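Local coordinates for protein superoxide dismutase [Mn/Fe] (Aeropyrum pernix, PDB 3AK2) that catalyses the dismutation of superoxide to oxygen and hydrogen peroxide at a single metal centre, which can be manganese or iron, at residues A120-V125 and S181-W186; P21-E26 and P84-P89; F4-L9 and K49-L54. All coordinates share one frame; numbering follows the deposited sequence.

Interaction 1 of 3, residues A120-V125 and S181-W186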
loop_
_atom_site.group_PDB
_atom_site.type_symbol
_atom_site.label_atom_id
_atom_site.label_comp_id
_atom_site.label_asym_id
_atom_site.label_seq_id
_atom_site.Cartn_x
_atom_site.Cartn_y
_atom_site.Cartn_z
ATOM N N ALA A 120 11.256 -12.898 13.997
ATOM C CA ALA A 120 11.610 -11.520 13.661
ATOM C C ALA A 120 10.688 -10.974 12.576
ATOM O O ALA A 120 10.222 -9.835 12.664
ATOM C CB ALA A 120 13.065 -11.425 13.225
ATOM N N ALA A 121 10.417 -11.787 11.559
ATOM C CA ALA A 121 9.477 -11.391 10.508
ATOM C C ALA A 121 8.101 -11.059 11.093
ATOM O O ALA A 121 7.512 -10.031 10.757
ATOM C CB ALA A 121 9.368 -12.472 9.451
ATOM N N ALA A 122 7.601 -11.915 11.981
ATOM C CA ALA A 122 6.291 -11.696 12.601
ATOM C C ALA A 122 6.261 -10.456 13.494
ATOM O O ALA A 122 5.333 -9.646 13.424
ATOM C CB ALA A 122 5.874 -12.925 13.390
ATOM N N LYS A 123 7.281 -10.311 14.332
ATOM C CA LYS A 123 7.329 -9.210 15.286
ATOM C C LYS A 123 7.401 -7.849 14.609
ATOM O O LYS A 123 6.840 -6.869 15.112
ATOM C CB LYS A 123 8.505 -9.380 16.251
ATOM C CG LYS A 123 8.275 -10.461 17.293
ATOM C CD LYS A 123 9.504 -10.666 18.159
ATOM C CE LYS A 123 9.448 -12.002 18.883
ATOM N NZ LYS A 123 10.688 -12.255 19.672
ATOM N N THR A 124 8.080 -7.795 13.466
ATOM C CA THR A 124 8.369 -6.517 12.819
ATOM C C THR A 124 7.435 -6.166 11.656
ATOM O O THR A 124 7.736 -5.269 10.868
ATOM C CB THR A 124 9.839 -6.435 12.360
ATOM O OG1 THR A 124 10.101 -7.448 11.380
ATOM C CG2 THR A 124 10.804 -6.578 13.557
ATOM N N VAL A 125 6.303 -6.858 11.548
ATOM C CA VAL A 125 5.276 -6.439 10.596
ATOM C C VAL A 125 4.871 -5.016 10.970
ATOM O O VAL A 125 4.590 -4.721 12.134
ATOM C CB VAL A 125 4.054 -7.378 10.604
ATOM C CG1 VAL A 125 2.920 -6.787 9.786
ATOM C CG2 VAL A 125 4.437 -8.746 10.051
ATOM N N SER A 181 5.929 -10.974 22.985
ATOM C CA SER A 181 5.569 -12.065 23.890
ATOM C C SER A 181 4.529 -12.987 23.256
ATOM O O SER A 181 4.607 -14.204 23.402
ATOM C CB SER A 181 5.060 -11.520 25.222
ATOM O OG SER A 181 4.691 -12.573 26.091
ATOM N N TYR A 182 3.570 -12.407 22.536
ATOM C CA TYR A 182 2.586 -13.202 21.805
ATOM C C TYR A 182 3.243 -14.154 20.811
ATOM O O TYR A 182 2.929 -15.345 20.792
ATOM C CB TYR A 182 1.577 -12.298 21.096
ATOM C CG TYR A 182 0.800 -12.954 19.974
ATOM C CD1 TYR A 182 -0.111 -13.980 20.229
ATOM C CD2 TYR A 182 0.958 -12.524 18.658
ATOM C CE1 TYR A 182 -0.833 -14.575 19.197
ATOM C CE2 TYR A 182 0.238 -13.107 17.617
ATOM C CZ TYR A 182 -0.660 -14.127 17.894
ATOM O OH TYR A 182 -1.388 -14.715 16.881
ATOM N N VAL A 183 4.155 -13.624 19.994
ATOM C CA VAL A 183 4.835 -14.417 18.970
ATOM C C VAL A 183 5.643 -15.551 19.602
ATOM O O VAL A 183 5.607 -16.687 19.126
ATOM C CB VAL A 183 5.738 -13.529 18.078
ATOM C CG1 VAL A 183 6.611 -14.371 17.148
ATOM C CG2 VAL A 183 4.892 -12.537 17.279
ATOM N N GLU A 184 6.353 -15.239 20.685
ATOM C CA GLU A 184 7.134 -16.246 21.400
ATOM C C GLU A 184 6.247 -17.374 21.934
ATOM O O GLU A 184 6.592 -18.554 21.827
ATOM C CB GLU A 184 7.938 -15.604 22.535
ATOM C CG GLU A 184 9.106 -14.732 22.064
ATOM C CD GLU A 184 10.161 -15.508 21.286
ATOM O OE1 GLU A 184 10.445 -16.673 21.645
ATOM O OE2 GLU A 184 10.714 -14.947 20.319
ATOM N N ASN A 185 5.100 -16.999 22.490
ATOM C CA ASN A 185 4.153 -17.966 23.037
ATOM C C ASN A 185 3.436 -18.801 21.978
ATOM O O ASN A 185 3.114 -19.967 22.210
ATOM C CB ASN A 185 3.144 -17.266 23.945
ATOM C CG ASN A 185 3.651 -17.117 25.361
ATOM O OD1 ASN A 185 3.663 -18.078 26.127
ATOM N ND2 ASN A 185 4.068 -15.908 25.720
ATOM N N TRP A 186 3.207 -18.205 20.812
ATOM C CA TRP A 186 2.503 -18.868 19.713
ATOM C C TRP A 186 3.178 -20.168 19.264
ATOM O O TRP A 186 2.501 -21.115 18.861
ATOM C CB TRP A 186 2.342 -17.888 18.546
ATOM C CG TRP A 186 1.865 -18.477 17.249
ATOM C CD1 TRP A 186 0.571 -18.700 16.873
ATOM C CD2 TRP A 186 2.683 -18.882 16.148
ATOM N NE1 TRP A 186 0.535 -19.229 15.604
ATOM C CE2 TRP A 186 1.817 -19.352 15.135
ATOM C CE3 TRP A 186 4.065 -18.896 15.918
ATOM C CZ2 TRP A 186 2.289 -19.829 13.909
ATOM C CZ3 TRP A 186 4.533 -19.370 14.700
ATOM C CH2 TRP A 186 3.645 -19.827 13.710
#
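Lys123 lies across Val183 and ends at the carboxylate of Glu184, so one long side chain serves an apolar and a charged contact. Its CG stands beside the backbone N, anti to the carbonyl carbon (chi1 -74°), and the rest of the chain runs extended. This course brings Lys123 CG within 4.0 Å of Val183 CG2, with Lys123 CE near the other methyl, and carries the ammonium outward. Glu184 meets it by bending at chi2 (-62°); Glu184 OE2 accepts a hydrogen bond from Lys123 NZ at 2.8 Å on its anti lone pair, which makes the pair a salt bridge, the two side chains crossing at about a right angle. Beneath this pair, Ala122 CB sits 4.0 Å from Val183 CG2, small enough to let the beta-branched valine settle against helix 111-123. Both Ala122 and Val183 also touch Ile164 of strand 159-165, so the apolar layer faces the sheet while the charges stay at the surface. Just past the helix end, Thr124 OG1 bonds back to Ala120 O at 2.7 Å. Helices 111-123 and 179-186 thus meet over strand 159-165, as in the mixed alpha/beta C-terminal domain of iron/manganese superoxide dismutases.

Interaction 2 of 3, residues P21-E26 and P84-P89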
loop_
_atom_site.group_PDB
_atom_site.type_symbol
_atom_site.label_atom_id
_atom_site.label_comp_id
_atom_site.label_asym_id
_atom_site.label_seq_id
_atom_site.Cartn_x
_atom_site.Cartn_y
_atom_site.Cartn_z
ATOM N N PRO A 21 -2.815 -21.941 27.850
ATOM C CA PRO A 21 -2.809 -20.535 28.261
ATOM C C PRO A 21 -2.240 -19.559 27.222
ATOM O O PRO A 21 -2.201 -18.360 27.475
ATOM C CB PRO A 21 -1.903 -20.558 29.491
ATOM C CG PRO A 21 -0.911 -21.617 29.181
ATOM C CD PRO A 21 -1.635 -22.661 28.364
ATOM N N TYR A 22 -1.816 -20.074 26.072
ATOM C CA TYR A 22 -1.066 -19.280 25.091
ATOM C C TYR A 22 -1.902 -18.253 24.335
ATOM O O TYR A 22 -1.437 -17.142 24.083
ATOM C CB TYR A 22 -0.296 -20.206 24.151
ATOM C CG TYR A 22 0.581 -21.147 24.939
ATOM C CD1 TYR A 22 0.261 -22.500 25.062
ATOM C CD2 TYR A 22 1.699 -20.668 25.619
ATOM C CE1 TYR A 22 1.062 -23.359 25.821
ATOM C CE2 TYR A 22 2.498 -21.510 26.377
ATOM C CZ TYR A 22 2.178 -22.850 26.471
ATOM O OH TYR A 22 2.986 -23.673 27.226
ATOM N N ILE A 23 -3.131 -18.623 23.987
ATOM C CA ILE A 23 -4.089 -17.674 23.426
ATOM C C ILE A 23 -5.418 -17.878 24.142
ATOM O O ILE A 23 -5.987 -18.967 24.094
ATOM C CB ILE A 23 -4.262 -17.827 21.892
ATOM C CG1 ILE A 23 -2.900 -17.827 21.186
ATOM C CG2 ILE A 23 -5.139 -16.705 21.354
ATOM C CD1 ILE A 23 -2.956 -18.181 19.705
ATOM N N ILE A 24 -5.905 -16.830 24.804
ATOM C CA ILE A 24 -7.097 -16.945 25.654
ATOM C C ILE A 24 -8.394 -17.155 24.873
ATOM O O ILE A 24 -8.510 -16.765 23.699
ATOM C CB ILE A 24 -7.264 -15.744 26.634
ATOM C CG1 ILE A 24 -7.313 -14.410 25.877
ATOM C CG2 ILE A 24 -6.168 -15.757 27.707
ATOM C CD1 ILE A 24 -7.760 -13.226 26.729
ATOM N N GLU A 25 -9.366 -17.766 25.545
ATOM C CA GLU A 25 -10.662 -18.088 24.959
ATOM C C GLU A 25 -11.359 -16.883 24.334
ATOM O O GLU A 25 -11.922 -16.999 23.244
ATOM C CB GLU A 25 -11.572 -18.735 26.011
ATOM C CG GLU A 25 -12.946 -19.155 25.499
ATOM C CD GLU A 25 -13.817 -19.774 26.579
ATOM O OE1 GLU A 25 -13.857 -19.229 27.701
ATOM O OE2 GLU A 25 -14.472 -20.800 26.297
ATOM N N GLU A 26 -11.330 -15.734 25.012
ATOM C CA GLU A 26 -12.065 -14.571 24.514
ATOM C C GLU A 26 -11.538 -14.123 23.157
ATOM O O GLU A 26 -12.319 -13.744 22.283
ATOM C CB GLU A 26 -12.051 -13.400 25.497
ATOM C CG GLU A 26 -13.007 -12.284 25.075
ATOM C CD GLU A 26 -12.961 -11.057 25.959
ATOM O OE1 GLU A 26 -13.744 -10.124 25.684
ATOM O OE2 GLU A 26 -12.153 -11.015 26.911
ATOM N N PRO A 84 -6.093 -24.325 11.551
ATOM C CA PRO A 84 -5.473 -25.656 11.611
ATOM C C PRO A 84 -3.946 -25.644 11.722
ATOM O O PRO A 84 -3.350 -26.674 12.060
ATOM C CB PRO A 84 -5.918 -26.315 10.304
ATOM C CG PRO A 84 -6.181 -25.178 9.372
ATOM C CD PRO A 84 -6.706 -24.068 10.235
ATOM N N ASN A 85 -3.316 -24.500 11.448
ATOM C CA ASN A 85 -1.889 -24.307 11.729
ATOM C C ASN A 85 -1.589 -24.375 13.225
ATOM O O ASN A 85 -0.422 -24.422 13.619
ATOM C CB ASN A 85 -1.411 -22.935 11.239
ATOM C CG ASN A 85 -0.928 -22.920 9.788
ATOM O OD1 ASN A 85 -0.612 -21.848 9.275
ATOM N ND2 ASN A 85 -0.845 -24.080 9.136
ATOM N N MET A 86 -2.632 -24.344 14.054
ATOM C CA MET A 86 -2.474 -24.432 15.504
ATOM C C MET A 86 -3.193 -25.663 16.037
ATOM O O MET A 86 -4.041 -26.240 15.359
ATOM C CB MET A 86 -3.000 -23.170 16.194
ATOM C CG MET A 86 -2.264 -21.906 15.779
ATOM S SD MET A 86 -2.810 -20.400 16.606
ATOM C CE MET A 86 -4.472 -20.206 15.949
ATOM N N ALA A 87 -2.827 -26.066 17.250
ATOM C CA ALA A 87 -3.452 -27.202 17.920
ATOM C C ALA A 87 -3.246 -27.044 19.417
ATOM O O ALA A 87 -2.302 -26.369 19.837
ATOM C CB ALA A 87 -2.841 -28.516 17.428
ATOM N N PRO A 88 -4.124 -27.663 20.234
ATOM C CA PRO A 88 -3.948 -27.594 21.683
ATOM C C PRO A 88 -2.543 -28.049 22.077
ATOM O O PRO A 88 -2.016 -28.987 21.467
ATOM C CB PRO A 88 -4.999 -28.579 22.210
ATOM C CG PRO A 88 -6.047 -28.601 21.163
ATOM C CD PRO A 88 -5.315 -28.450 19.862
ATOM N N PRO A 89 -1.932 -27.384 23.077
ATOM C CA PRO A 89 -0.568 -27.731 23.498
ATOM C C PRO A 89 -0.416 -29.238 23.720
ATOM O O PRO A 89 -1.272 -29.859 24.353
ATOM C CB PRO A 89 -0.399 -26.974 24.817
ATOM C CG PRO A 89 -1.375 -25.853 24.755
ATOM C CD PRO A 89 -2.503 -26.280 23.872
#
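Tyr22 and Pro89, and deeper in the protein Ile23 and Met86, make two apolar contacts between the turn leading into helix 25-54 and the proline-rich loop after helix 62-82. Between proline and tyrosine, Pro89 CG comes to the edge of the phenol ring, in its plane, and lies 3.6 Å from Tyr22 CE1. Proline suits this place because its rigid ring offers a compact apolar corner. Pro21 CD covers one face of the same phenol ring, 3.7 Å above the plane and offset toward the rim, so one proline lies at its edge and another over a face. The aliphatic pair is more deeply buried: Ile23 CD1 meets Met86 SD at 3.8 Å, the side chains crossing at about a right angle. Met86 bends at its last torsion (chi3 -67°); an unbranched thioether adopts such a turn easily and so fits between surrounding groups. Among these are Tyr14, Leu19 and Trp186. Polar bonds hold the two segments to other parts of the chain: Tyr22 O accepts from Tyr175 OH, and Asn85 OD1 from Val163 N of strand 159-165. The contact therefore lies where the start of helix 25-54 and the loop beyond helix 62-82 meet helices 172-175 and 179-186.

Interaction 3 of 3, residues F4-L9 and K49-L54. With EDO (1,2-ethanediol), chain J.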
loop_
_atom_site.group_PDB
_atom_site.type_symbol
_atom_site.label_atom_id
_atom_site.label_comp_id
_atom_site.label_asym_id
_atom_site.label_seq_id
_atom_site.Cartn_x
_atom_site.Cartn_y
_atom_site.Cartn_z
ATOM N N PHE A 4 -22.134 -17.502 -8.226
ATOM C CA PHE A 4 -20.883 -17.881 -7.571
ATOM C C PHE A 4 -21.099 -18.771 -6.357
ATOM O O PHE A 4 -22.104 -18.643 -5.646
ATOM C CB PHE A 4 -20.062 -16.638 -7.190
ATOM C CG PHE A 4 -20.627 -15.843 -6.037
ATOM C CD1 PHE A 4 -21.633 -14.899 -6.243
ATOM C CD2 PHE A 4 -20.127 -16.017 -4.748
ATOM C CE1 PHE A 4 -22.144 -14.154 -5.180
ATOM C CE2 PHE A 4 -20.629 -15.278 -3.678
ATOM C CZ PHE A 4 -21.639 -14.344 -3.895
ATOM N N LYS A 5 -20.153 -19.680 -6.134
ATOM C CA LYS A 5 -20.135 -20.469 -4.913
ATOM C C LYS A 5 -19.689 -19.559 -3.777
ATOM O O LYS A 5 -18.629 -18.930 -3.847
ATOM C CB LYS A 5 -19.211 -21.685 -5.041
ATOM C CG LYS A 5 -19.168 -22.557 -3.789
ATOM C CD LYS A 5 -18.412 -23.857 -4.025
ATOM C CE LYS A 5 -18.248 -24.652 -2.734
ATOM N NZ LYS A 5 -19.541 -25.172 -2.200
ATOM N N ARG A 6 -20.522 -19.487 -2.746
ATOM C CA ARG A 6 -20.271 -18.627 -1.598
ATOM C C ARG A 6 -19.161 -19.183 -0.734
ATOM O O ARG A 6 -19.037 -20.401 -0.565
ATOM C CB ARG A 6 -21.535 -18.491 -0.745
ATOM C CG ARG A 6 -22.420 -17.307 -1.088
ATOM C CD ARG A 6 -23.086 -17.471 -2.439
ATOM N NE ARG A 6 -24.020 -16.383 -2.714
ATOM C CZ ARG A 6 -24.587 -16.162 -3.896
ATOM N NH1 ARG A 6 -24.306 -16.946 -4.931
ATOM N NH2 ARG A 6 -25.423 -15.143 -4.047
ATOM N N TYR A 7 -18.354 -18.279 -0.185
ATOM C CA TYR A 7 -17.412 -18.634 0.868
ATOM C C TYR A 7 -18.189 -18.881 2.149
ATOM O O TYR A 7 -19.267 -18.319 2.354
ATOM C CB TYR A 7 -16.364 -17.527 1.046
ATOM C CG TYR A 7 -15.630 -17.272 -0.243
ATOM C CD1 TYR A 7 -15.875 -16.125 -0.992
ATOM C CD2 TYR A 7 -14.733 -18.212 -0.749
ATOM C CE1 TYR A 7 -15.222 -15.907 -2.197
ATOM C CE2 TYR A 7 -14.088 -18.006 -1.955
ATOM C CZ TYR A 7 -14.336 -16.855 -2.674
ATOM O OH TYR A 7 -13.700 -16.638 -3.872
ATOM N N GLU A 8 -17.649 -19.752 2.993
ATOM C CA GLU A 8 -18.279 -20.104 4.262
ATOM C C GLU A 8 -17.252 -20.048 5.373
ATOM O O GLU A 8 -16.077 -20.361 5.161
ATOM C CB GLU A 8 -18.861 -21.519 4.220
ATOM C CG GLU A 8 -19.791 -21.821 3.063
ATOM C CD GLU A 8 -20.000 -23.310 2.895
ATOM O OE1 GLU A 8 -19.461 -23.883 1.923
ATOM O OE2 GLU A 8 -20.681 -23.911 3.752
ATOM N N LEU A 9 -17.706 -19.662 6.561
ATOM C CA LEU A 9 -16.872 -19.692 7.752
ATOM C C LEU A 9 -16.676 -21.135 8.220
ATOM O O LEU A 9 -17.650 -21.807 8.566
ATOM C CB LEU A 9 -17.518 -18.872 8.871
ATOM C CG LEU A 9 -16.706 -18.744 10.162
ATOM C CD1 LEU A 9 -15.511 -17.844 9.928
ATOM C CD2 LEU A 9 -17.570 -18.207 11.297
ATOM N N LYS A 49 -21.843 -8.038 -5.877
ATOM C CA LYS A 49 -21.777 -6.832 -6.698
ATOM C C LYS A 49 -21.316 -7.128 -8.120
ATOM O O LYS A 49 -21.879 -6.600 -9.085
ATOM C CB LYS A 49 -20.886 -5.780 -6.044
ATOM C CG LYS A 49 -21.499 -5.194 -4.789
ATOM C CD LYS A 49 -20.515 -4.354 -4.003
ATOM C CE LYS A 49 -21.073 -4.058 -2.620
ATOM N NZ LYS A 49 -20.111 -3.294 -1.785
ATOM N N ILE A 50 -20.299 -7.974 -8.256
ATOM C CA ILE A 50 -19.826 -8.377 -9.574
ATOM C C ILE A 50 -20.945 -9.092 -10.336
ATOM O O ILE A 50 -21.189 -8.796 -11.509
ATOM C CB ILE A 50 -18.534 -9.224 -9.484
ATOM C CG1 ILE A 50 -17.394 -8.363 -8.928
ATOM C CG2 ILE A 50 -18.154 -9.792 -10.855
ATOM C CD1 ILE A 50 -16.143 -9.115 -8.526
ATOM N N GLU A 51 -21.648 -9.995 -9.657
ATOM C CA GLU A 51 -22.778 -10.710 -10.254
ATOM C C GLU A 51 -23.871 -9.758 -10.758
ATOM O O GLU A 51 -24.313 -9.863 -11.907
ATOM C CB GLU A 51 -23.354 -11.719 -9.257
ATOM C CG GLU A 51 -24.505 -12.551 -9.798
ATOM C CD GLU A 51 -25.006 -13.583 -8.806
ATOM O OE1 GLU A 51 -25.363 -14.691 -9.248
ATOM O OE2 GLU A 51 -25.044 -13.295 -7.587
ATOM N N LYS A 52 -24.298 -8.833 -9.905
ATOM C CA LYS A 52 -25.327 -7.862 -10.283
ATOM C C LYS A 52 -24.882 -6.974 -11.449
ATOM O O LYS A 52 -25.685 -6.640 -12.329
ATOM C CB LYS A 52 -25.724 -7.012 -9.077
ATOM C CG LYS A 52 -26.565 -7.745 -8.044
ATOM C CD LYS A 52 -26.852 -6.847 -6.856
ATOM C CE LYS A 52 -27.576 -7.600 -5.756
ATOM N NZ LYS A 52 -27.678 -6.781 -4.515
ATOM N N HIS A 53 -23.607 -6.597 -11.455
ATOM C CA HIS A 53 -23.020 -5.861 -12.573
ATOM C C HIS A 53 -23.123 -6.654 -13.875
ATOM O O HIS A 53 -23.567 -6.126 -14.898
ATOM C CB HIS A 53 -21.556 -5.510 -12.286
ATOM C CG HIS A 53 -20.759 -5.193 -13.515
ATOM N ND1 HIS A 53 -20.771 -3.950 -14.111
ATOM C CD2 HIS A 53 -19.929 -5.961 -14.263
ATOM C CE1 HIS A 53 -19.983 -3.965 -15.172
ATOM N NE2 HIS A 53 -19.461 -5.173 -15.287
ATOM N N LEU A 54 -22.716 -7.921 -13.827
ATOM C CA LEU A 54 -22.715 -8.784 -15.004
ATOM C C LEU A 54 -24.128 -9.055 -15.518
ATOM O O LEU A 54 -24.322 -9.285 -16.711
ATOM C CB LEU A 54 -21.984 -10.101 -14.712
ATOM C CG LEU A 54 -20.462 -10.051 -14.535
ATOM C CD1 LEU A 54 -19.956 -11.323 -13.869
ATOM C CD2 LEU A 54 -19.738 -9.807 -15.858
HETATM C C1 EDO J . -18.322 -21.898 11.928
HETATM O O1 EDO J . -19.366 -21.808 10.951
HETATM C C2 EDO J . -18.932 -22.023 13.320
HETATM O O2 EDO J . -18.156 -22.935 14.106
HETATM O O HOH W 1 -26.986 -14.701 -6.321
#
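The extended N-terminal arm of the alpha-hairpin domain meets the last turns of helix 25-54 through Phe4, Arg6 and Glu51. Glu51 reaches out from the helix with CG anti to the backbone N (chi1 -178°) and the chain extended beyond it, which delivers its carboxylate to the arm. There Glu51 OE2 lies near the plane of the Phe4 ring at its edge, 3.9 Å from Phe4 CE1, where the slightly positive ring hydrogens can favour an anionic oxygen. Ring and carboxylate planes stand 68° apart.

Arg6 joins the pair from the arm. Its guanidinium lies against the phenylalanine ring, with Phe4 CE1 3.4 Å above the guanidinium plane, over its centre. A bend at chi2 (69°) turns the long chain back, and Arg6 NH1 donates to Phe4 O at 2.9 Å, within the carbonyl plane, which limits rotation of the group. Between the opposite charges the direct gap is 4.0 Å from Arg6 NH2 to Glu51 OE2, beyond a salt bridge. A water closes it, accepting from Arg6 NH2 at 2.8 Å and donating to Glu51 OE2 at 2.7 Å. Ser3 OG makes a second link, hydrogen-bonded to both Arg6 NH1 and Glu51 OE1. Long, oppositely charged side chains suit this surface position, because they can span the gap with a single bridging water.

The next residue, Tyr7, is buried, and its OH is hydrogen-bonded to Asp136 and Arg143 of the second subunit. The arrangement is that of an extended N-terminal segment lying along the first long helix of the superoxide dismutase alpha-hairpin, beside a subunit interface.

In the fold
From the N terminus, the arm at 4-9 opens interaction 3; the chain then passes through the turn at 21-26 and follows helix 25-54 to residues 49-54, where that loop closes. Interaction 2 has already opened at 21-26 and closes only at 84-89, after helix 62-82, so these two contacts cross and together bind both ends of helix 25-54. Interaction 1 follows in series, joining helix 111-123 to helix 179-186 and closing a loop that contains the three strands of the sheet. Interactions 1 and 2 touch through Asn185 with Tyr22 and Trp186 with Met86, linking the alpha-hairpin and C-terminal domains. Interaction 3 stands apart, its centre about 35 Å from that of interaction 1, yet both border the second subunit.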